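Local structure of biuret hydrolase (Pseudomonas sp., 6C62) at residues P370-I384 with H391-P403. The protein hydrolyses 1-carboxybiuret to urea-1,3-dicarboxylate and ammonia, a step in the bacterial breakdown of the herbicide atrazine. Sequence-based numbering, arbitrary orientation.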
loop_
_atom_site.group_PDB
_atom_site.type_symbol
_atom_site.label_atom_id
_atom_site.label_comp_id
_atom_site.label_asym_id
_atom_site.label_seq_id
_atom_site.Cartn_x
_atom_site.Cartn_y
_atom_site.Cartn_z
ATOM N N PRO A 370 -26.750 -12.584 6.100
ATOM C CA PRO A 370 -27.534 -12.320 4.908
ATOM C C PRO A 370 -26.699 -11.551 3.912
ATOM O O PRO A 370 -25.726 -10.892 4.284
ATOM C CB PRO A 370 -28.721 -11.474 5.417
ATOM C CG PRO A 370 -28.510 -11.272 6.910
ATOM C CD PRO A 370 -27.081 -11.661 7.205
ATOM N N ALA A 371 -27.043 -11.684 2.643
ATOM C CA ALA A 371 -26.368 -10.952 1.575
ATOM C C ALA A 371 -26.835 -9.519 1.395
ATOM O O ALA A 371 -26.037 -8.627 1.024
ATOM C CB ALA A 371 -26.521 -11.706 0.264
ATOM N N THR A 372 -28.126 -9.272 1.570
ATOM C CA THR A 372 -28.681 -7.931 1.432
ATOM C C THR A 372 -29.697 -7.739 2.561
ATOM O O THR A 372 -30.214 -8.742 3.080
ATOM C CB THR A 372 -29.393 -7.749 0.061
ATOM O OG1 THR A 372 -30.300 -8.842 -0.170
ATOM C CG2 THR A 372 -28.412 -7.675 -1.042
ATOM N N PRO A 373 -29.949 -6.486 2.984
ATOM C CA PRO A 373 -30.875 -6.239 4.112
ATOM C C PRO A 373 -32.327 -6.555 3.781
ATOM O O PRO A 373 -33.063 -6.954 4.665
ATOM C CB PRO A 373 -30.706 -4.764 4.425
ATOM C CG PRO A 373 -29.614 -4.269 3.573
ATOM C CD PRO A 373 -29.335 -5.255 2.493
ATOM N N ILE A 374 -32.698 -6.406 2.510
ATOM C CA ILE A 374 -34.006 -6.678 1.988
ATOM C C ILE A 374 -33.886 -7.278 0.553
ATOM O O ILE A 374 -32.803 -7.245 -0.064
ATOM C CB ILE A 374 -34.824 -5.355 1.860
ATOM C CG1 ILE A 374 -34.074 -4.315 1.009
ATOM C CG2 ILE A 374 -35.087 -4.696 3.211
ATOM C CD1 ILE A 374 -34.939 -3.206 0.480
ATOM N N SER A 375 -35.000 -7.773 0.029
ATOM C CA SER A 375 -35.094 -8.194 -1.374
ATOM C C SER A 375 -35.232 -6.991 -2.306
ATOM O O SER A 375 -35.357 -5.855 -1.837
ATOM C CB SER A 375 -36.284 -9.136 -1.549
ATOM O OG SER A 375 -35.960 -10.361 -0.939
ATOM N N ALA A 376 -35.253 -7.233 -3.619
ATOM C CA ALA A 376 -35.131 -6.181 -4.584
ATOM C C ALA A 376 -36.202 -5.080 -4.450
ATOM O O ALA A 376 -37.380 -5.384 -4.510
ATOM C CB ALA A 376 -35.145 -6.747 -5.983
ATOM N N PRO A 377 -35.781 -3.812 -4.244
ATOM C CA PRO A 377 -36.738 -2.732 -4.263
ATOM C C PRO A 377 -37.130 -2.328 -5.689
ATOM O O PRO A 377 -36.508 -2.823 -6.688
ATOM C CB PRO A 377 -36.002 -1.627 -3.541
ATOM C CG PRO A 377 -34.581 -1.877 -3.811
ATOM C CD PRO A 377 -34.468 -3.366 -3.732
ATOM N N ALA A 378 -38.158 -1.489 -5.794
ATOM C CA ALA A 378 -38.602 -0.964 -7.097
ATOM C C ALA A 378 -37.484 -0.151 -7.752
ATOM O O ALA A 378 -36.743 0.541 -7.103
ATOM C CB ALA A 378 -39.857 -0.052 -6.917
ATOM N N ILE A 379 -37.415 -0.229 -9.067
ATOM C CA ILE A 379 -36.602 0.657 -9.843
ATOM C C ILE A 379 -37.005 2.100 -9.520
ATOM O O ILE A 379 -38.159 2.380 -9.446
ATOM C CB ILE A 379 -36.776 0.367 -11.337
ATOM C CG1 ILE A 379 -35.988 -0.903 -11.689
ATOM C CG2 ILE A 379 -36.342 1.567 -12.214
ATOM C CD1 ILE A 379 -36.437 -1.574 -12.963
ATOM N N GLY A 380 -36.026 2.978 -9.286
ATOM C CA GLY A 380 -36.300 4.366 -8.913
ATOM C C GLY A 380 -36.435 4.676 -7.435
ATOM O O GLY A 380 -36.786 5.817 -7.047
ATOM N N THR A 381 -36.141 3.684 -6.579
ATOM C CA THR A 381 -36.276 3.837 -5.113
ATOM C C THR A 381 -35.124 4.683 -4.628
ATOM O O THR A 381 -33.957 4.397 -4.944
ATOM C CB THR A 381 -36.296 2.479 -4.392
ATOM O OG1 THR A 381 -37.424 1.738 -4.833
ATOM C CG2 THR A 381 -36.451 2.614 -2.872
ATOM N N GLU A 382 -35.437 5.748 -3.879
ATOM C CA GLU A 382 -34.433 6.582 -3.275
ATOM C C GLU A 382 -34.044 6.211 -1.839
ATOM O O GLU A 382 -32.888 6.404 -1.449
ATOM C CB GLU A 382 -34.874 8.039 -3.328
ATOM C CG GLU A 382 -34.835 8.590 -4.761
ATOM C CD GLU A 382 -33.395 8.936 -5.198
ATOM O OE1 GLU A 382 -32.617 9.485 -4.384
ATOM O OE2 GLU A 382 -33.028 8.618 -6.345
ATOM N N TRP A 383 -35.046 5.767 -1.065
ATOM C CA TRP A 383 -34.881 5.497 0.371
ATOM C C TRP A 383 -35.473 4.149 0.703
ATOM O O TRP A 383 -36.509 3.814 0.181
ATOM C CB TRP A 383 -35.482 6.591 1.293
ATOM C CG TRP A 383 -34.702 7.852 1.210
ATOM C CD1 TRP A 383 -33.496 8.132 1.807
ATOM C CD2 TRP A 383 -35.027 8.996 0.413
ATOM N NE1 TRP A 383 -33.043 9.379 1.401
ATOM C CE2 TRP A 383 -33.967 9.926 0.547
ATOM C CE3 TRP A 383 -36.092 9.308 -0.432
ATOM C CZ2 TRP A 383 -33.972 11.189 -0.121
ATOM C CZ3 TRP A 383 -36.112 10.549 -1.074
ATOM C CH2 TRP A 383 -35.043 11.468 -0.929
ATOM N N ILE A 384 -34.787 3.367 1.543
ATOM C CA ILE A 384 -35.359 2.117 2.095
ATOM C C ILE A 384 -35.409 2.174 3.601
ATOM O O ILE A 384 -34.726 2.974 4.220
ATOM C CB ILE A 384 -34.555 0.894 1.670
ATOM C CG1 ILE A 384 -33.114 0.941 2.212
ATOM C CG2 ILE A 384 -34.556 0.780 0.135
ATOM C CD1 ILE A 384 -32.427 -0.402 2.123
ATOM N N HIS A 391 -32.424 4.545 5.120
ATOM C CA HIS A 391 -31.127 4.639 4.449
ATOM C C HIS A 391 -31.363 5.060 3.002
ATOM O O HIS A 391 -32.335 4.626 2.411
ATOM C CB HIS A 391 -30.443 3.278 4.416
ATOM C CG HIS A 391 -30.147 2.692 5.743
ATOM N ND1 HIS A 391 -28.989 2.961 6.433
ATOM C CD2 HIS A 391 -30.837 1.808 6.497
ATOM C CE1 HIS A 391 -28.986 2.270 7.557
ATOM N NE2 HIS A 391 -30.100 1.570 7.624
ATOM N N PRO A 392 -30.415 5.793 2.399
ATOM C CA PRO A 392 -30.407 5.884 0.934
ATOM C C PRO A 392 -30.292 4.462 0.356
ATOM O O PRO A 392 -29.448 3.651 0.788
ATOM C CB PRO A 392 -29.205 6.786 0.613
ATOM C CG PRO A 392 -28.307 6.743 1.832
ATOM C CD PRO A 392 -29.219 6.405 3.027
ATOM N N CYS A 393 -31.162 4.168 -0.612
ATOM C CA CYS A 393 -31.268 2.843 -1.192
ATOM C C CYS A 393 -29.962 2.350 -1.799
ATOM O O CYS A 393 -29.585 1.224 -1.577
ATOM C CB CYS A 393 -32.297 2.891 -2.319
ATOM S SG CYS A 393 -32.543 1.326 -3.182
ATOM N N ARG A 394 -29.332 3.171 -2.623
ATOM C CA ARG A 394 -28.190 2.772 -3.402
ATOM C C ARG A 394 -27.023 2.291 -2.520
ATOM O O ARG A 394 -26.690 1.144 -2.623
ATOM C CB ARG A 394 -27.815 3.803 -4.518
ATOM C CG ARG A 394 -28.952 3.878 -5.559
ATOM C CD ARG A 394 -28.663 4.730 -6.798
ATOM N NE ARG A 394 -28.609 6.138 -6.431
ATOM C CZ ARG A 394 -29.696 6.934 -6.303
ATOM N NH1 ARG A 394 -30.955 6.519 -6.569
ATOM N NH2 ARG A 394 -29.529 8.201 -5.913
ATOM N N PRO A 395 -26.521 3.094 -1.571
ATOM C CA PRO A 395 -25.475 2.546 -0.652
ATOM C C PRO A 395 -25.943 1.427 0.269
ATOM O O PRO A 395 -25.186 0.521 0.608
ATOM C CB PRO A 395 -25.097 3.743 0.180
ATOM C CG PRO A 395 -25.424 4.909 -0.712
ATOM C CD PRO A 395 -26.687 4.549 -1.406
ATOM N N ALA A 396 -27.190 1.505 0.705
ATOM C CA ALA A 396 -27.701 0.553 1.709
ATOM C C ALA A 396 -27.695 -0.901 1.294
ATOM O O ALA A 396 -27.624 -1.766 2.189
ATOM C CB ALA A 396 -29.103 0.908 2.119
ATOM N N MET A 397 -27.854 -1.185 -0.011
ATOM C CA MET A 397 -27.869 -2.570 -0.500
ATOM C C MET A 397 -26.588 -3.336 -0.074
ATOM O O MET A 397 -26.600 -4.555 0.022
ATOM C CB MET A 397 -28.033 -2.615 -2.028
ATOM C CG MET A 397 -29.443 -2.315 -2.582
ATOM S SD MET A 397 -30.722 -3.392 -1.866
ATOM C CE MET A 397 -31.358 -2.214 -0.722
ATOM N N GLY A 398 -25.476 -2.615 0.154
ATOM C CA GLY A 398 -24.196 -3.276 0.548
ATOM C C GLY A 398 -23.824 -3.255 2.015
ATOM O O GLY A 398 -22.694 -3.564 2.393
ATOM N N LEU A 399 -24.760 -2.873 2.867
ATOM C CA LEU A 399 -24.484 -2.812 4.313
ATOM C C LEU A 399 -23.857 -4.105 4.915
ATOM O O LEU A 399 -23.010 -4.040 5.808
ATOM C CB LEU A 399 -25.813 -2.488 5.066
ATOM C CG LEU A 399 -26.285 -1.023 5.077
ATOM C CD1 LEU A 399 -27.703 -0.926 5.627
ATOM C CD2 LEU A 399 -25.387 -0.096 5.869
ATOM N N LEU A 400 -24.352 -5.253 4.479
ATOM C CA LEU A 400 -23.949 -6.558 4.973
ATOM C C LEU A 400 -22.757 -7.182 4.208
ATOM O O LEU A 400 -22.074 -8.064 4.724
ATOM C CB LEU A 400 -25.112 -7.513 4.907
ATOM C CG LEU A 400 -26.349 -7.017 5.686
ATOM C CD1 LEU A 400 -27.572 -7.900 5.444
ATOM C CD2 LEU A 400 -26.017 -6.932 7.170
ATOM N N THR A 401 -22.512 -6.712 2.995
ATOM C CA THR A 401 -21.432 -7.238 2.154
ATOM C C THR A 401 -20.103 -6.512 2.415
ATOM O O THR A 401 -19.022 -7.126 2.392
ATOM C CB THR A 401 -21.782 -7.139 0.654
ATOM O OG1 THR A 401 -22.277 -5.834 0.340
ATOM C CG2 THR A 401 -22.823 -8.104 0.315
ATOM N N GLN A 402 -20.192 -5.211 2.622
ATOM C CA GLN A 402 -19.037 -4.329 2.643
ATOM C C GLN A 402 -17.972 -4.650 3.719
ATOM O O GLN A 402 -16.795 -4.610 3.420
ATOM C CB GLN A 402 -19.496 -2.855 2.692
ATOM C CG GLN A 402 -18.383 -1.862 2.393
ATOM C CD GLN A 402 -18.855 -0.516 1.865
ATOM O OE1 GLN A 402 -20.007 -0.153 2.059
ATOM N NE2 GLN A 402 -18.014 0.184 1.100
ATOM N N PRO A 403 -18.377 -5.037 4.929
ATOM C CA PRO A 403 -17.333 -5.402 5.943
ATOM C C PRO A 403 -16.526 -6.651 5.557
ATOM O O PRO A 403 -15.361 -6.765 5.918
ATOM C CB PRO A 403 -18.167 -5.712 7.202
ATOM C CG PRO A 403 -19.520 -5.031 6.987
ATOM C CD PRO A 403 -19.735 -5.077 5.502
HETATM O O HOH W 1 -25.681 -6.120 1.892
#
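Ile384 packs against Cys393, Ala396 and Met397 at the foot of a beta hairpin. Its CB carries two branches. Ile384 CG2 lies 3.9 Å from Cys393 SG. CG1 sits between the backbone N and the carbonyl carbon (chi1 63°), which points that branch at the short helix 393-396. Ile384 CG1 passes His391 O and Ala396 CB. Ile384 CD1 meets both Ala396 CB and, at 3.5 Å, Met397 CE. That methyl also meets Ile374 CG1, because the methionine chain bends at chi2 and chi3. Pro377 CG and Thr381 approach the thiol from the loop.

Ile384 and His391 form an antiparallel hydrogen-bonded pair, with two N-H to O bonds. Two residues earlier, Glu382 O accepts a hydrogen bond from Cys393 N at 2.9 Å, nearly straight at the hydrogen (174°). This ties the loop to the first turn of the helix that follows Pro392. The Glu382 carboxylate, on a chain bent at chi2, forms a salt bridge to Arg394. Arg394 NH1 is 3.0 Å from Glu382 OE2, which lies in the guanidinium plane, but NH1 comes from above the carboxylate plane. A glutamine here would probably leave the Arg394 charge without its mate.

At the far end, a water donates to Ala371 O and Met397 O and accepts from Leu400 N. Leu400 CD1 rests 3.8 Å from Pro370 CB. Thr401 CG2 touches Ala371 O, while its OG1 hydrogen-bonds to Asn172 O. The side chain of Thr401 is about 8 Å from that of Ser174, the probable nucleophile. The chemistry thus runs from a partly exposed ion pair, through an apolar sulfur-rich middle, to a water-bridged end near the amidase active site.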